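Local atomic coordinates of putative NADPH:quinone reductase (Bacillus thuringiensis, PDB entry 3GMS), a protein that is a putative NADPH:quinone reductase of the medium-chain dehydrogenase/reductase type, probably reducing quinone-like substrates with NADPH. Residues A[109-114]-A[278-283]. Numbering follows the deposited sequence.
Sequences FVVPIP and YKWQET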
loop_
_atom_site.group_PDB
_atom_site.type_symbol
_atom_site.label_atom_id
_atom_site.label_comp_id
_atom_site.label_asym_id
_atom_site.label_seq_id
_atom_site.Cartn_x
_atom_site.Cartn_y
_atom_site.Cartn_z
ATOM N N PHE A 109 14.787 -10.632 1.429
ATOM C CA PHE A 109 13.503 -9.933 1.386
ATOM C C PHE A 109 12.344 -10.877 1.129
ATOM O O PHE A 109 11.236 -10.441 0.809
ATOM C CB PHE A 109 13.537 -8.856 0.295
ATOM C CG PHE A 109 14.711 -7.932 0.425
ATOM C CD1 PHE A 109 15.014 -7.348 1.664
ATOM C CD2 PHE A 109 15.530 -7.672 -0.675
ATOM C CE1 PHE A 109 16.135 -6.495 1.813
ATOM C CE2 PHE A 109 16.650 -6.827 -0.525
ATOM C CZ PHE A 109 16.933 -6.247 0.718
ATOM N N VAL A 110 12.611 -12.178 1.215
ATOM C CA VAL A 110 11.562 -13.178 1.135
ATOM C C VAL A 110 10.812 -13.266 2.477
ATOM O O VAL A 110 11.405 -13.538 3.522
ATOM C CB VAL A 110 12.171 -14.552 0.720
ATOM C CG1 VAL A 110 11.153 -15.618 0.853
ATOM C CG2 VAL A 110 12.694 -14.498 -0.732
ATOM N N VAL A 111 9.510 -13.014 2.470
ATOM C CA VAL A 111 8.713 -13.074 3.694
ATOM C C VAL A 111 7.929 -14.381 3.801
ATOM O O VAL A 111 6.990 -14.611 3.034
ATOM C CB VAL A 111 7.685 -11.879 3.763
ATOM C CG1 VAL A 111 6.887 -11.927 5.033
ATOM C CG2 VAL A 111 8.403 -10.508 3.588
ATOM N N PRO A 112 8.280 -15.238 4.782
ATOM C CA PRO A 112 7.547 -16.494 4.984
ATOM C C PRO A 112 6.118 -16.228 5.405
ATOM O O PRO A 112 5.893 -15.353 6.222
ATOM C CB PRO A 112 8.299 -17.146 6.169
ATOM C CG PRO A 112 9.674 -16.541 6.131
ATOM C CD PRO A 112 9.408 -15.088 5.734
ATOM N N ILE A 113 5.164 -16.989 4.856
ATOM C CA ILE A 113 3.757 -16.866 5.224
ATOM C C ILE A 113 3.285 -18.177 5.899
ATOM O O ILE A 113 3.520 -19.246 5.365
ATOM C CB ILE A 113 2.882 -16.600 3.990
ATOM C CG1 ILE A 113 3.292 -15.247 3.380
ATOM C CG2 ILE A 113 1.398 -16.607 4.386
ATOM C CD1 ILE A 113 2.911 -13.996 4.222
ATOM N N PRO A 114 2.658 -18.077 7.071
ATOM C CA PRO A 114 2.217 -19.295 7.800
ATOM C C PRO A 114 0.970 -19.906 7.168
ATOM O O PRO A 114 0.233 -19.217 6.466
ATOM C CB PRO A 114 1.919 -18.760 9.209
ATOM C CG PRO A 114 1.505 -17.360 9.002
ATOM C CD PRO A 114 2.330 -16.849 7.817
ATOM N N TYR A 278 16.842 -7.286 8.910
ATOM C CA TYR A 278 16.406 -7.930 10.125
ATOM C C TYR A 278 15.159 -7.214 10.642
ATOM O O TYR A 278 14.135 -7.853 10.946
ATOM C CB TYR A 278 17.525 -7.883 11.172
ATOM C CG TYR A 278 17.087 -8.463 12.491
ATOM C CD1 TYR A 278 17.132 -9.850 12.710
ATOM C CD2 TYR A 278 16.604 -7.639 13.513
ATOM C CE1 TYR A 278 16.700 -10.402 13.935
ATOM C CE2 TYR A 278 16.162 -8.181 14.734
ATOM C CZ TYR A 278 16.212 -9.561 14.932
ATOM O OH TYR A 278 15.792 -10.090 16.141
ATOM N N LYS A 279 15.247 -5.887 10.735
ATOM C CA LYS A 279 14.117 -5.102 11.218
ATOM C C LYS A 279 12.901 -5.199 10.270
ATOM O O LYS A 279 11.730 -5.217 10.713
ATOM C CB LYS A 279 14.491 -3.635 11.394
ATOM C CG LYS A 279 13.276 -2.827 11.836
ATOM C CD LYS A 279 13.553 -1.482 12.462
ATOM C CE LYS A 279 12.211 -0.845 12.767
ATOM N NZ LYS A 279 12.350 0.255 13.714
ATOM N N TRP A 280 13.200 -5.177 8.973
ATOM C CA TRP A 280 12.158 -5.282 7.934
ATOM C C TRP A 280 11.413 -6.629 8.123
ATOM O O TRP A 280 10.201 -6.652 8.217
ATOM C CB TRP A 280 12.834 -5.142 6.572
ATOM C CG TRP A 280 11.917 -4.966 5.394
ATOM C CD1 TRP A 280 11.382 -3.792 4.928
ATOM C CD2 TRP A 280 11.451 -5.995 4.527
ATOM N NE1 TRP A 280 10.596 -4.046 3.820
ATOM C CE2 TRP A 280 10.645 -5.380 3.535
ATOM C CE3 TRP A 280 11.670 -7.373 4.457
ATOM C CZ2 TRP A 280 10.010 -6.114 2.512
ATOM C CZ3 TRP A 280 11.043 -8.105 3.438
ATOM C CH2 TRP A 280 10.240 -7.457 2.468
ATOM N N GLN A 281 12.149 -7.739 8.235
ATOM C CA GLN A 281 11.522 -9.048 8.510
ATOM C C GLN A 281 10.748 -9.102 9.826
ATOM O O GLN A 281 9.640 -9.632 9.866
ATOM C CB GLN A 281 12.552 -10.180 8.511
ATOM C CG GLN A 281 13.202 -10.472 7.194
ATOM C CD GLN A 281 12.287 -11.203 6.194
ATOM O OE1 GLN A 281 11.297 -11.864 6.565
ATOM N NE2 GLN A 281 12.640 -11.111 4.939
ATOM N N GLU A 282 11.320 -8.538 10.904
ATOM C CA GLU A 282 10.652 -8.482 12.200
ATOM C C GLU A 282 9.346 -7.725 12.124
ATOM O O GLU A 282 8.355 -8.079 12.773
ATOM C CB GLU A 282 11.548 -7.764 13.197
ATOM C CG GLU A 282 12.577 -8.684 13.737
ATOM C CD GLU A 282 11.919 -9.677 14.666
ATOM O OE1 GLU A 282 11.538 -9.256 15.776
ATOM O OE2 GLU A 282 11.740 -10.844 14.256
ATOM N N THR A 283 9.342 -6.681 11.311
ATOM C CA THR A 283 8.129 -5.874 11.143
ATOM C C THR A 283 7.045 -6.712 10.449
ATOM O O THR A 283 5.864 -6.655 10.827
ATOM C CB THR A 283 8.431 -4.566 10.355
ATOM O OG1 THR A 283 9.443 -3.833 11.058
ATOM C CG2 THR A 283 7.205 -3.678 10.231
#
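Gln281 bridges from helix 277-292 to the backbone of strand 110-112. At Gln281, CG stands anti to the carbonyl carbon, and the chain folds at the next bond (chi2 -74°), bringing the amide to the strand. There Gln281 CD is 3.7 Å from Val110 O, and Gln281 OE1 rests against Pro112 CD at 3.8 Å. At the tip, Gln281 NE2 donates to Val110 O over 3.1 Å; the N-H...O angle of 145° and a donor above the carbonyl plane show a bent bond that misses the lone pairs. Gln281 NE2 also binds Asp108 O.

Beside this polar link, Trp280 supplies the apolar one. Trp280 CZ3 touches Val111 CG2 at 3.6 Å, the two side chains crossing at about a right angle. Phe109 turns its edge to the indole face, a T-shaped pair with planes at 78° and six-membered-ring centroids 5.8 Å apart, and Arg94 makes cation-pi contacts with both rings.

The strand pairs with 89-92 in the GroES-like domain; helix 277-292, reached after the six-stranded parallel sheet, packs here against strand 110-112 and helix 127-139. The chemistry implies a mixed junction: Phe109, Val111 and the Trp280 indole form its apolar part, while one NH2 group shared between two carbonyls fixes which amide end faces the backbone, despite the poorly directed Val110 bond.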